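Local coordinates for collagen adhesin protein (Enterococcus faecalis, PDB 2Z1P), which probably binds host collagen as a cell-wall-anchored surface adhesin, whose two domains present in this fragment enclose the ligand in the collagen hug manner, at residues Asp26-Tyr31 against Gln138-Glu143; Thr59-Leu64 against Ile127-Gly132; Ala63-Thr68 against Lys115-Asn120. All coordinates share one frame; numbering follows the deposited sequence.

Overall arrangement
All three contacts lie in the N-terminal immunoglobulin-like domain, on the same side of the chain's centre, with centres 11 to 12 Å apart. Contact 1 joins strands 29-31 and 138-143 near the start and end of the domain, and contacts 2 and 3 are nested inside the loop it closes. The latter two share A63 and L64, where the turn after strand 57-59 leads into strand 64-66. Contacts 1 and 2 reach one mixed sheet, in which strand 138-143 runs beside 125-129; contact 3 forms the 64-66 edge of the sheet 20-25, 35-43, 107-116, 64-66. I142 packs on A63 and T116, so the three contacts join the two sheets through a common core.

Contact 1: Asp26-Tyr31 against Gln138-Glu143; sequences DHTTLY and QRLTIE
The CG of E143 is tucked between its own backbone N and carbonyl carbon (chi1 51°), and the chain then runs out extended, while T29 sets its methyl anti to the backbone N (chi1 -62°); together these torsions bring the E143 carboxylate across the T29 methyl, with E143 OE2 3.4 Å from T29 CG2. The touch is made on the T29-T141 face of a short parallel pairing of strands 29-31 and 138-143. Three backbone hydrogen bonds hold the pairing. T141 N gives a nearly straight bond to T28 O (3.0 Å, 169° at the hydrogen), L30 N reaches T141 O at 2.7 Å, and E143 N reaches L30 O at 2.9 Å. On the other face the side chains are apolar: L30 CD2 lies 4.2 Å from L140 CG, and L30 CB faces I142 CG1. Just before the strand, the T28 and L140 side chains cross at about a right angle, T28 CG2 3.5 Å from L140 CD1. The loop leading into strand 29-31 is tied by polar groups, since H27 ND1 bonds D26 OD2 and H27 NE2 bonds E34, which also accepts from Y31 N. A parallel pairing of an early strand with the last strand of the domain recalls A' and G of immunoglobulin folds. Chemically, its two faces differ: buried leucine and isoleucine turn to the core, whereas threonines and a carboxylate line the outer side.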
ATOM      1  N   ASP A  26      -3.446  12.492  -8.134  1.00 56.31           N
ATOM      2  CA  ASP A  26      -4.167  13.170  -7.064  1.00 56.31           C
ATOM      3  C   ASP A  26      -3.499  14.492  -6.682  1.00 56.31           C
ATOM      4  O   ASP A  26      -4.121  15.552  -6.769  1.00 56.31           O
ATOM      5  CB  ASP A  26      -4.278  12.276  -5.845  1.00 67.60           C
ATOM      6  CG  ASP A  26      -5.139  12.890  -4.774  1.00 67.60           C
ATOM      7  OD1 ASP A  26      -6.341  13.121  -5.040  1.00 67.60           O
ATOM      8  OD2 ASP A  26      -4.615  13.151  -3.671  1.00 67.60           O
ATOM      9  N   HIS A  27      -2.242  14.434  -6.245  1.00 40.15           N
ATOM     10  CA  HIS A  27      -1.502  15.646  -5.907  1.00 40.15           C
ATOM     11  C   HIS A  27      -0.148  15.584  -6.617  1.00 40.15           C
ATOM     12  O   HIS A  27       0.383  14.502  -6.852  1.00 40.15           O
ATOM     13  CB  HIS A  27      -1.320  15.772  -4.398  1.00 58.66           C
ATOM     14  CG  HIS A  27      -0.832  14.520  -3.745  1.00 58.66           C
ATOM     15  ND1 HIS A  27      -1.638  13.424  -3.543  1.00 58.66           N
ATOM     16  CD2 HIS A  27       0.392  14.182  -3.268  1.00 58.66           C
ATOM     17  CE1 HIS A  27      -0.936  12.461  -2.969  1.00 58.66           C
ATOM     18  NE2 HIS A  27       0.298  12.897  -2.792  1.00 58.66           N
ATOM     19  N   THR A  28       0.408  16.742  -6.967  1.00 56.45           N
ATOM     20  CA  THR A  28       1.683  16.794  -7.682  1.00 56.45           C
ATOM     21  C   THR A  28       2.946  16.910  -6.825  1.00 56.45           C
ATOM     22  O   THR A  28       4.032  17.180  -7.336  1.00 56.45           O
ATOM     23  CB  THR A  28       1.671  17.931  -8.741  1.00 54.58           C
ATOM     24  OG1 THR A  28       0.983  19.075  -8.219  1.00 54.58           O
ATOM     25  CG2 THR A  28       0.988  17.453 -10.026  1.00 54.58           C
ATOM     26  N   THR A  29       2.803  16.705  -5.521  1.00 41.43           N
ATOM     27  CA  THR A  29       3.948  16.736  -4.623  1.00 41.43           C
ATOM     28  C   THR A  29       4.054  15.344  -3.998  1.00 41.43           C
ATOM     29  O   THR A  29       3.226  14.961  -3.168  1.00 41.43           O
ATOM     30  CB  THR A  29       3.777  17.783  -3.515  1.00 49.11           C
ATOM     31  OG1 THR A  29       3.683  19.096  -4.094  1.00 49.11           O
ATOM     32  CG2 THR A  29       4.962  17.725  -2.567  1.00 49.11           C
ATOM     33  N   LEU A  30       5.065  14.585  -4.417  1.00 43.24           N
ATOM     34  CA  LEU A  30       5.276  13.232  -3.919  1.00 43.24           C
ATOM     35  C   LEU A  30       6.413  13.129  -2.907  1.00 43.24           C
ATOM     36  O   LEU A  30       7.246  14.030  -2.786  1.00 43.24           O
ATOM     37  CB  LEU A  30       5.604  12.270  -5.073  1.00 35.42           C
ATOM     38  CG  LEU A  30       4.713  12.093  -6.303  1.00 35.42           C
ATOM     39  CD1 LEU A  30       3.260  12.038  -5.873  1.00 35.42           C
ATOM     40  CD2 LEU A  30       4.939  13.236  -7.264  1.00 35.42           C
ATOM     41  N   TYR A  31       6.439  12.007  -2.190  1.00 53.33           N
ATOM     42  CA  TYR A  31       7.488  11.725  -1.222  1.00 53.33           C
ATOM     43  C   TYR A  31       8.145  10.419  -1.641  1.00 53.33           C
ATOM     44  O   TYR A  31       7.487   9.503  -2.120  1.00 53.33           O
ATOM     45  CB  TYR A  31       6.931  11.643   0.217  1.00 47.71           C
ATOM     46  CG  TYR A  31       5.912  10.553   0.523  1.00 47.71           C
ATOM     47  CD1 TYR A  31       6.300   9.220   0.720  1.00 47.71           C
ATOM     48  CD2 TYR A  31       4.552  10.868   0.660  1.00 47.71           C
ATOM     49  CE1 TYR A  31       5.350   8.230   1.047  1.00 47.71           C
ATOM     50  CE2 TYR A  31       3.603   9.888   0.984  1.00 47.71           C
ATOM     51  CZ  TYR A  31       4.010   8.578   1.174  1.00 47.71           C
ATOM     52  OH  TYR A  31       3.069   7.624   1.468  1.00 47.71           O
ATOM     53  N   GLN A 138       3.326  18.494 -16.627  1.00 41.20           N
ATOM     54  CA  GLN A 138       3.136  18.764 -15.221  1.00 41.20           C
ATOM     55  C   GLN A 138       4.413  18.838 -14.409  1.00 41.20           C
ATOM     56  O   GLN A 138       5.354  18.076 -14.622  1.00 41.20           O
ATOM     57  CB  GLN A 138       2.227  17.710 -14.631  1.00 42.78           C
ATOM     58  CG  GLN A 138       0.963  17.553 -15.401  1.00 42.78           C
ATOM     59  CD  GLN A 138       0.099  16.474 -14.820  1.00 42.78           C
ATOM     60  OE1 GLN A 138      -0.197  15.481 -15.474  1.00 42.78           O
ATOM     61  NE2 GLN A 138      -0.309  16.656 -13.571  1.00 42.78           N
ATOM     62  N   ARG A 139       4.413  19.775 -13.470  1.00 40.04           N
ATOM     63  CA  ARG A 139       5.518  20.014 -12.562  1.00 40.04           C
ATOM     64  C   ARG A 139       5.356  19.105 -11.344  1.00 40.04           C
ATOM     65  O   ARG A 139       4.580  19.396 -10.436  1.00 40.04           O
ATOM     66  CB  ARG A 139       5.498  21.472 -12.120  1.00 59.83           C
ATOM     67  CG  ARG A 139       6.328  21.769 -10.894  1.00 59.83           C
ATOM     68  CD  ARG A 139       7.662  22.369 -11.269  1.00 59.83           C
ATOM     69  NE  ARG A 139       7.545  23.705 -11.855  1.00 59.83           N
ATOM     70  CZ  ARG A 139       6.988  24.746 -11.242  1.00 59.83           C
ATOM     71  NH1 ARG A 139       6.480  24.611 -10.018  1.00 59.83           N
ATOM     72  NH2 ARG A 139       6.959  25.929 -11.845  1.00 59.83           N
ATOM     73  N   LEU A 140       6.084  17.995 -11.338  1.00 44.59           N
ATOM     74  CA  LEU A 140       6.048  17.043 -10.233  1.00 44.59           C
ATOM     75  C   LEU A 140       7.243  17.270  -9.308  1.00 44.59           C
ATOM     76  O   LEU A 140       8.382  17.390  -9.754  1.00 44.59           O
ATOM     77  CB  LEU A 140       6.054  15.609 -10.773  1.00 40.36           C
ATOM     78  CG  LEU A 140       4.702  14.970 -11.095  1.00 40.36           C
ATOM     79  CD1 LEU A 140       3.738  15.985 -11.668  1.00 40.36           C
ATOM     80  CD2 LEU A 140       4.929  13.838 -12.061  1.00 40.36           C
ATOM     81  N   THR A 141       6.974  17.324  -8.013  1.00 39.26           N
ATOM     82  CA  THR A 141       8.018  17.565  -7.041  1.00 39.26           C
ATOM     83  C   THR A 141       8.088  16.415  -6.037  1.00 39.26           C
ATOM     84  O   THR A 141       7.145  16.154  -5.288  1.00 39.26           O
ATOM     85  CB  THR A 141       7.756  18.901  -6.295  1.00 50.99           C
ATOM     86  OG1 THR A 141       7.215  19.858  -7.210  1.00 50.99           O
ATOM     87  CG2 THR A 141       9.043  19.473  -5.723  1.00 50.99           C
ATOM     88  N   ILE A 142       9.219  15.722  -6.045  1.00 56.93           N
ATOM     89  CA  ILE A 142       9.471  14.605  -5.143  1.00 56.93           C
ATOM     90  C   ILE A 142      10.408  15.137  -4.046  1.00 56.93           C
ATOM     91  O   ILE A 142      11.612  15.285  -4.259  1.00 56.93           O
ATOM     92  CB  ILE A 142      10.157  13.458  -5.897  1.00 45.96           C
ATOM     93  CG1 ILE A 142       9.352  13.100  -7.144  1.00 45.96           C
ATOM     94  CG2 ILE A 142      10.272  12.246  -4.996  1.00 45.96           C
ATOM     95  CD1 ILE A 142      10.122  12.256  -8.127  1.00 45.96           C
ATOM     96  N   GLU A 143       9.838  15.421  -2.878  1.00 70.68           N
ATOM     97  CA  GLU A 143      10.580  15.982  -1.749  1.00 70.68           C
ATOM     98  C   GLU A 143      11.454  15.024  -0.939  1.00 70.68           C
ATOM     99  O   GLU A 143      11.325  13.807  -1.057  1.00 70.68           O
ATOM    100  CB  GLU A 143       9.594  16.701  -0.821  1.00 78.71           C
ATOM    101  CG  GLU A 143       8.381  15.864  -0.423  1.00 78.71           C
ATOM    102  CD  GLU A 143       7.189  16.716   0.006  1.00 78.71           C
ATOM    103  OE1 GLU A 143       7.339  17.962   0.085  1.00 78.71           O
ATOM    104  OE2 GLU A 143       6.102  16.139   0.263  1.00 78.71           O
TER

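Contact 2: Thr59-Leu64 against Ile127-Gly132; sequences TLPDAL and IETDFG
T59 and F131 come together where strand 57-59 ends, T59 N donating to F131 O at 2.9 Å from above the carbonyl plane, after which the chain from P61 to L64 folds into a type I turn closed by L64 N on P61 O. The positive phi of F131 (71°) belongs to a tight bend after strand 125-129, and T129 OG1 fixes that bend by accepting from F131 N (3.0 Å) in an ST turn. The P61 ring is wedged into this corner. Its CG meets T129 CG2 at 3.6 Å, and its CD approaches F131 CE1 at 3.8 Å, the two side chains meeting obliquely. The T129 methyl also sits over one face of the F131 ring, 3.9 Å above its plane and offset toward the rim. Farther along, I127 CG1 lies between the backbone N and carbonyl carbon (chi1 62°), and the extended branch carries CD1 into the turn, where it touches L64 CD1 at 3.8 Å, with P61 CB and A63 CB beside it. V23 and L25 of strand 20-25 also pack on F131, and I142 of strand 138-143 on A63 and L64. Apolar packing, aliphatic groups against each other and around the F131 ring, thus carries most of the side-chain contact, while one backbone hydrogen bond between the segments and the T129 hydroxyl set the main chain; this is consistent with a turn held largely by apolar contact, with polar bonds shaping the bend opposite it.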
ATOM      1  N   THR A  59       4.712   7.043 -21.382  1.00 47.18           N
ATOM      2  CA  THR A  59       6.104   6.809 -21.018  1.00 47.18           C
ATOM      3  C   THR A  59       6.373   7.518 -19.689  1.00 47.18           C
ATOM      4  O   THR A  59       6.159   8.725 -19.560  1.00 47.18           O
ATOM      5  CB  THR A  59       7.063   7.310 -22.135  1.00 60.48           C
ATOM      6  OG1 THR A  59       8.325   7.672 -21.566  1.00 60.48           O
ATOM      7  CG2 THR A  59       6.476   8.496 -22.863  1.00 60.48           C
ATOM      8  N   LEU A  60       6.839   6.745 -18.711  1.00 55.36           N
ATOM      9  CA  LEU A  60       7.092   7.229 -17.357  1.00 55.36           C
ATOM     10  C   LEU A  60       8.480   7.812 -17.082  1.00 55.36           C
ATOM     11  O   LEU A  60       9.478   7.369 -17.652  1.00 55.36           O
ATOM     12  CB  LEU A  60       6.836   6.089 -16.364  1.00 35.03           C
ATOM     13  CG  LEU A  60       5.561   5.244 -16.552  1.00 35.03           C
ATOM     14  CD1 LEU A  60       5.575   4.081 -15.569  1.00 35.03           C
ATOM     15  CD2 LEU A  60       4.315   6.085 -16.352  1.00 35.03           C
ATOM     16  N   PRO A  61       8.549   8.813 -16.185  1.00 47.64           N
ATOM     17  CA  PRO A  61       9.779   9.495 -15.781  1.00 47.64           C
ATOM     18  C   PRO A  61      10.626   8.524 -14.982  1.00 47.64           C
ATOM     19  O   PRO A  61      10.100   7.649 -14.297  1.00 47.64           O
ATOM     20  CB  PRO A  61       9.280  10.630 -14.889  1.00 52.73           C
ATOM     21  CG  PRO A  61       7.873  10.817 -15.299  1.00 52.73           C
ATOM     22  CD  PRO A  61       7.393   9.422 -15.514  1.00 52.73           C
ATOM     23  N   ASP A  62      11.935   8.699 -15.041  1.00 53.03           N
ATOM     24  CA  ASP A  62      12.823   7.816 -14.318  1.00 53.03           C
ATOM     25  C   ASP A  62      12.547   7.890 -12.830  1.00 53.03           C
ATOM     26  O   ASP A  62      12.876   6.965 -12.092  1.00 53.03           O
ATOM     27  CB  ASP A  62      14.287   8.181 -14.590  1.00 67.54           C
ATOM     28  CG  ASP A  62      14.654   8.090 -16.065  1.00 67.54           C
ATOM     29  OD1 ASP A  62      14.212   7.131 -16.739  1.00 67.54           O
ATOM     30  OD2 ASP A  62      15.399   8.972 -16.547  1.00 67.54           O
ATOM     31  N   ALA A  63      11.933   8.974 -12.381  1.00 43.69           N
ATOM     32  CA  ALA A  63      11.675   9.115 -10.958  1.00 43.69           C
ATOM     33  C   ALA A  63      10.437   8.364 -10.446  1.00 43.69           C
ATOM     34  O   ALA A  63      10.308   8.141  -9.239  1.00 43.69           O
ATOM     35  CB  ALA A  63      11.597  10.600 -10.590  1.00 42.35           C
ATOM     36  N   LEU A  64       9.538   7.965 -11.350  1.00 49.62           N
ATOM     37  CA  LEU A  64       8.313   7.246 -10.949  1.00 49.62           C
ATOM     38  C   LEU A  64       8.145   5.876 -11.610  1.00 49.62           C
ATOM     39  O   LEU A  64       7.641   5.771 -12.720  1.00 49.62           O
ATOM     40  CB  LEU A  64       7.074   8.088 -11.258  1.00 60.79           C
ATOM     41  CG  LEU A  64       6.861   9.361 -10.447  1.00 60.79           C
ATOM     42  CD1 LEU A  64       8.021  10.292 -10.641  1.00 60.79           C
ATOM     43  CD2 LEU A  64       5.596  10.037 -10.905  1.00 60.79           C
ATOM     44  N   ILE A 127      10.594  17.712 -11.413  1.00 44.52           N
ATOM     45  CA  ILE A 127      10.610  17.213 -12.772  1.00 44.52           C
ATOM     46  C   ILE A 127       9.387  17.747 -13.507  1.00 44.52           C
ATOM     47  O   ILE A 127       8.384  18.072 -12.880  1.00 44.52           O
ATOM     48  CB  ILE A 127      10.628  15.657 -12.802  1.00 36.01           C
ATOM     49  CG1 ILE A 127       9.372  15.070 -12.163  1.00 36.01           C
ATOM     50  CG2 ILE A 127      11.827  15.153 -12.040  1.00 36.01           C
ATOM     51  CD1 ILE A 127       9.384  13.555 -12.109  1.00 36.01           C
ATOM     52  N   GLU A 128       9.492  17.874 -14.830  1.00 51.71           N
ATOM     53  CA  GLU A 128       8.390  18.356 -15.654  1.00 51.71           C
ATOM     54  C   GLU A 128       8.138  17.323 -16.726  1.00 51.71           C
ATOM     55  O   GLU A 128       8.958  17.138 -17.616  1.00 51.71           O
ATOM     56  CB  GLU A 128       8.736  19.680 -16.317  1.00 50.21           C
ATOM     57  CG  GLU A 128       9.028  20.779 -15.345  1.00 50.21           C
ATOM     58  CD  GLU A 128       8.901  22.138 -15.974  1.00 50.21           C
ATOM     59  OE1 GLU A 128       9.345  22.293 -17.134  1.00 50.21           O
ATOM     60  OE2 GLU A 128       8.362  23.047 -15.302  1.00 50.21           O
ATOM     61  N   THR A 129       6.996  16.657 -16.655  1.00 46.21           N
ATOM     62  CA  THR A 129       6.698  15.618 -17.628  1.00 46.21           C
ATOM     63  C   THR A 129       5.246  15.614 -18.089  1.00 46.21           C
ATOM     64  O   THR A 129       4.342  15.903 -17.308  1.00 46.21           O
ATOM     65  CB  THR A 129       7.009  14.246 -17.042  1.00 39.06           C
ATOM     66  OG1 THR A 129       6.705  13.241 -18.011  1.00 39.06           O
ATOM     67  CG2 THR A 129       6.179  14.013 -15.783  1.00 39.06           C
ATOM     68  N   ASP A 130       5.039  15.277 -19.362  1.00 47.23           N
ATOM     69  CA  ASP A 130       3.704  15.206 -19.969  1.00 47.23           C
ATOM     70  C   ASP A 130       3.362  13.735 -20.207  1.00 47.23           C
ATOM     71  O   ASP A 130       2.280  13.404 -20.703  1.00 47.23           O
ATOM     72  CB  ASP A 130       3.682  15.970 -21.300  1.00 71.33           C
ATOM     73  CG  ASP A 130       4.519  15.298 -22.384  1.00 71.33           C
ATOM     74  OD1 ASP A 130       5.692  14.935 -22.130  1.00 71.33           O
ATOM     75  OD2 ASP A 130       4.004  15.138 -23.503  1.00 71.33           O
ATOM     76  N   PHE A 131       4.314  12.871 -19.849  1.00 52.59           N
ATOM     77  CA  PHE A 131       4.205  11.417 -19.972  1.00 52.59           C
ATOM     78  C   PHE A 131       4.252  10.880 -21.409  1.00 52.59           C
ATOM     79  O   PHE A 131       3.804   9.759 -21.671  1.00 52.59           O
ATOM     80  CB  PHE A 131       2.934  10.955 -19.261  1.00 41.41           C
ATOM     81  CG  PHE A 131       2.960  11.193 -17.777  1.00 41.41           C
ATOM     82  CD1 PHE A 131       3.661  10.335 -16.935  1.00 41.41           C
ATOM     83  CD2 PHE A 131       2.335  12.302 -17.226  1.00 41.41           C
ATOM     84  CE1 PHE A 131       3.741  10.583 -15.573  1.00 41.41           C
ATOM     85  CE2 PHE A 131       2.410  12.557 -15.870  1.00 41.41           C
ATOM     86  CZ  PHE A 131       3.116  11.693 -15.040  1.00 41.41           C
ATOM     87  N   GLY A 132       4.828  11.672 -22.319  1.00 66.86           N
ATOM     88  CA  GLY A 132       4.915  11.287 -23.721  1.00 66.86           C
ATOM     89  C   GLY A 132       3.531  11.377 -24.334  1.00 66.86           C
ATOM     90  O   GLY A 132       3.159  10.564 -25.175  1.00 66.86           O
TER

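Contact 3: Ala63-Thr68 against Lys115-Asn120; sequences ALVGMT and KTLITN
V65 and K115 form the hydrogen-bonded pair at the centre of this antiparallel contact, K115 N donating to V65 O at 2.8 Å while V65 N makes a weak return bond to K115 O at 3.2 Å. One step beyond the non-hydrogen-bonded pair L64-T116, L117 N bonds A63 O at 2.9 Å. The V65 and K115 side chains lie side by side and point the same way. V65 CG1, anti to the backbone N, reaches K115 NZ at 3.8 Å, and V65 CG2 meets the isobutyl group of L117 closely, 3.3 Å from L117 CG. On the flank toward T68, M67 is extended through chi2 (-179°) and carries its sulfur obliquely past the base of the lysine chain, with M67 SD 3.9 Å from K115 CB.

Beyond this first shell, K115 NZ makes a salt bridge with E169, on the loop between strands 160-166 and 172-179 of the collagen-binding domain. M67 rests on E169 as well, so both side chains reach across to that domain, and M35 of strand 35-43 packs against each of them. The side of L64 and T116 faces inward: L140 of strand 138-143 packs on L64, I142 reaches T116, and T116 OG1 is bonded to E34 O. Paired with 107-116, strand 64-66 forms the edge of the sheet 20-25, 35-43, 107-116, 64-66. This order corresponds to the A-B-E-D sheet of an immunoglobulin-like sandwich and, with the extra strands 75-78, 84-87 and 91-95 between D and E, is consistent with the DE-variant immunoglobulin fold of MSCRAMM domains, K115 and the chain just after the edge strand meeting the neighbouring domain at E169.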
ATOM      1  N   ALA A  63      11.933   8.974 -12.381  1.00 43.69           N
ATOM      2  CA  ALA A  63      11.675   9.115 -10.958  1.00 43.69           C
ATOM      3  C   ALA A  63      10.437   8.364 -10.446  1.00 43.69           C
ATOM      4  O   ALA A  63      10.308   8.141  -9.239  1.00 43.69           O
ATOM      5  CB  ALA A  63      11.597  10.600 -10.590  1.00 42.35           C
ATOM      6  N   LEU A  64       9.538   7.965 -11.350  1.00 49.62           N
ATOM      7  CA  LEU A  64       8.313   7.246 -10.949  1.00 49.62           C
ATOM      8  C   LEU A  64       8.145   5.876 -11.610  1.00 49.62           C
ATOM      9  O   LEU A  64       7.641   5.771 -12.720  1.00 49.62           O
ATOM     10  CB  LEU A  64       7.074   8.088 -11.258  1.00 60.79           C
ATOM     11  CG  LEU A  64       6.861   9.361 -10.447  1.00 60.79           C
ATOM     12  CD1 LEU A  64       8.021  10.292 -10.641  1.00 60.79           C
ATOM     13  CD2 LEU A  64       5.596  10.037 -10.905  1.00 60.79           C
ATOM     14  N   VAL A  65       8.546   4.828 -10.911  1.00 47.13           N
ATOM     15  CA  VAL A  65       8.456   3.483 -11.440  1.00 47.13           C
ATOM     16  C   VAL A  65       7.054   2.920 -11.358  1.00 47.13           C
ATOM     17  O   VAL A  65       6.439   2.957 -10.295  1.00 47.13           O
ATOM     18  CB  VAL A  65       9.363   2.550 -10.669  1.00 56.66           C
ATOM     19  CG1 VAL A  65       9.281   1.162 -11.266  1.00 56.66           C
ATOM     20  CG2 VAL A  65      10.789   3.095 -10.677  1.00 56.66           C
ATOM     21  N   GLY A  66       6.550   2.395 -12.475  1.00 39.96           N
ATOM     22  CA  GLY A  66       5.213   1.814 -12.488  1.00 39.96           C
ATOM     23  C   GLY A  66       5.295   0.485 -11.768  1.00 39.96           C
ATOM     24  O   GLY A  66       6.328  -0.167 -11.813  1.00 39.96           O
ATOM     25  N   MET A  67       4.232   0.064 -11.103  1.00 58.64           N
ATOM     26  CA  MET A  67       4.294  -1.198 -10.377  1.00 58.64           C
ATOM     27  C   MET A  67       3.639  -2.369 -11.102  1.00 58.64           C
ATOM     28  O   MET A  67       2.420  -2.406 -11.291  1.00 58.64           O
ATOM     29  CB  MET A  67       3.679  -1.030  -8.987  1.00 53.61           C
ATOM     30  CG  MET A  67       4.387   0.002  -8.126  1.00 53.61           C
ATOM     31  SD  MET A  67       3.652   0.168  -6.489  1.00 53.61           S
ATOM     32  CE  MET A  67       2.162   1.166  -6.874  1.00 53.61           C
ATOM     33  N   THR A  68       4.476  -3.327 -11.490  1.00 66.09           N
ATOM     34  CA  THR A  68       4.049  -4.527 -12.201  1.00 66.09           C
ATOM     35  C   THR A  68       3.569  -5.578 -11.208  1.00 66.09           C
ATOM     36  O   THR A  68       3.051  -5.245 -10.146  1.00 66.09           O
ATOM     37  CB  THR A  68       5.225  -5.116 -12.999  1.00 57.25           C
ATOM     38  OG1 THR A  68       6.213  -5.632 -12.091  1.00 57.25           O
ATOM     39  CG2 THR A  68       5.858  -4.040 -13.874  1.00 57.25           C
ATOM     40  N   LYS A 115       5.297   3.985  -7.976  1.00 37.73           N
ATOM     41  CA  LYS A 115       5.940   4.139  -6.689  1.00 37.73           C
ATOM     42  C   LYS A 115       7.084   5.086  -6.957  1.00 37.73           C
ATOM     43  O   LYS A 115       7.938   4.810  -7.795  1.00 37.73           O
ATOM     44  CB  LYS A 115       6.444   2.799  -6.142  1.00 61.39           C
ATOM     45  CG  LYS A 115       7.469   2.058  -6.970  1.00 61.39           C
ATOM     46  CD  LYS A 115       7.951   0.868  -6.153  1.00 61.39           C
ATOM     47  CE  LYS A 115       9.162   0.169  -6.756  1.00 61.39           C
ATOM     48  NZ  LYS A 115       8.817  -0.628  -7.957  1.00 61.39           N
ATOM     49  N   THR A 116       7.065   6.222  -6.271  1.00 43.72           N
ATOM     50  CA  THR A 116       8.088   7.245  -6.425  1.00 43.72           C
ATOM     51  C   THR A 116       9.418   6.683  -5.959  1.00 43.72           C
ATOM     52  O   THR A 116       9.576   6.407  -4.775  1.00 43.72           O
ATOM     53  CB  THR A 116       7.733   8.481  -5.578  1.00 51.75           C
ATOM     54  OG1 THR A 116       6.411   8.922  -5.918  1.00 51.75           O
ATOM     55  CG2 THR A 116       8.705   9.607  -5.836  1.00 51.75           C
ATOM     56  N   LEU A 117      10.373   6.507  -6.870  1.00 61.91           N
ATOM     57  CA  LEU A 117      11.664   5.956  -6.472  1.00 61.91           C
ATOM     58  C   LEU A 117      12.194   6.668  -5.246  1.00 61.91           C
ATOM     59  O   LEU A 117      12.150   7.901  -5.149  1.00 61.91           O
ATOM     60  CB  LEU A 117      12.691   6.032  -7.608  1.00 59.34           C
ATOM     61  CG  LEU A 117      12.672   4.847  -8.584  1.00 59.34           C
ATOM     62  CD1 LEU A 117      13.757   5.043  -9.632  1.00 59.34           C
ATOM     63  CD2 LEU A 117      12.888   3.541  -7.830  1.00 59.34           C
ATOM     64  N   ILE A 118      12.679   5.866  -4.303  1.00 60.95           N
ATOM     65  CA  ILE A 118      13.205   6.371  -3.044  1.00 60.95           C
ATOM     66  C   ILE A 118      14.714   6.633  -3.069  1.00 60.95           C
ATOM     67  O   ILE A 118      15.457   6.075  -2.271  1.00 60.95           O
ATOM     68  CB  ILE A 118      12.853   5.394  -1.914  1.00 48.91           C
ATOM     69  N   THR A 119      15.167   7.476  -3.991  1.00 80.14           N
ATOM     70  CA  THR A 119      16.583   7.824  -4.066  1.00 80.14           C
ATOM     71  C   THR A 119      16.738   8.872  -2.978  1.00 80.14           C
ATOM     72  O   THR A 119      15.913   9.777  -2.876  1.00 80.14           O
ATOM     73  CB  THR A 119      16.931   8.465  -5.396  1.00 62.20           C
ATOM     74  OG1 THR A 119      16.475   9.822  -5.395  1.00 62.20           O
ATOM     75  CG2 THR A 119      16.256   7.704  -6.532  1.00 62.20           C
ATOM     76  N   ASN A 120      17.791   8.772  -2.176  1.00 77.52           N
ATOM     77  CA  ASN A 120      17.957   9.710  -1.076  1.00 77.52           C
ATOM     78  C   ASN A 120      18.503  11.114  -1.355  1.00 77.52           C
ATOM     79  O   ASN A 120      19.474  11.299  -2.097  1.00 77.52           O
ATOM     80  CB  ASN A 120      18.763   9.039   0.040  1.00 74.76           C
ATOM     81  CG  ASN A 120      17.885   8.599   1.207  1.00 74.76           C
ATOM     82  OD1 ASN A 120      18.025   7.490   1.731  1.00 74.76           O
ATOM     83  ND2 ASN A 120      16.981   9.478   1.623  1.00 74.76           N
TER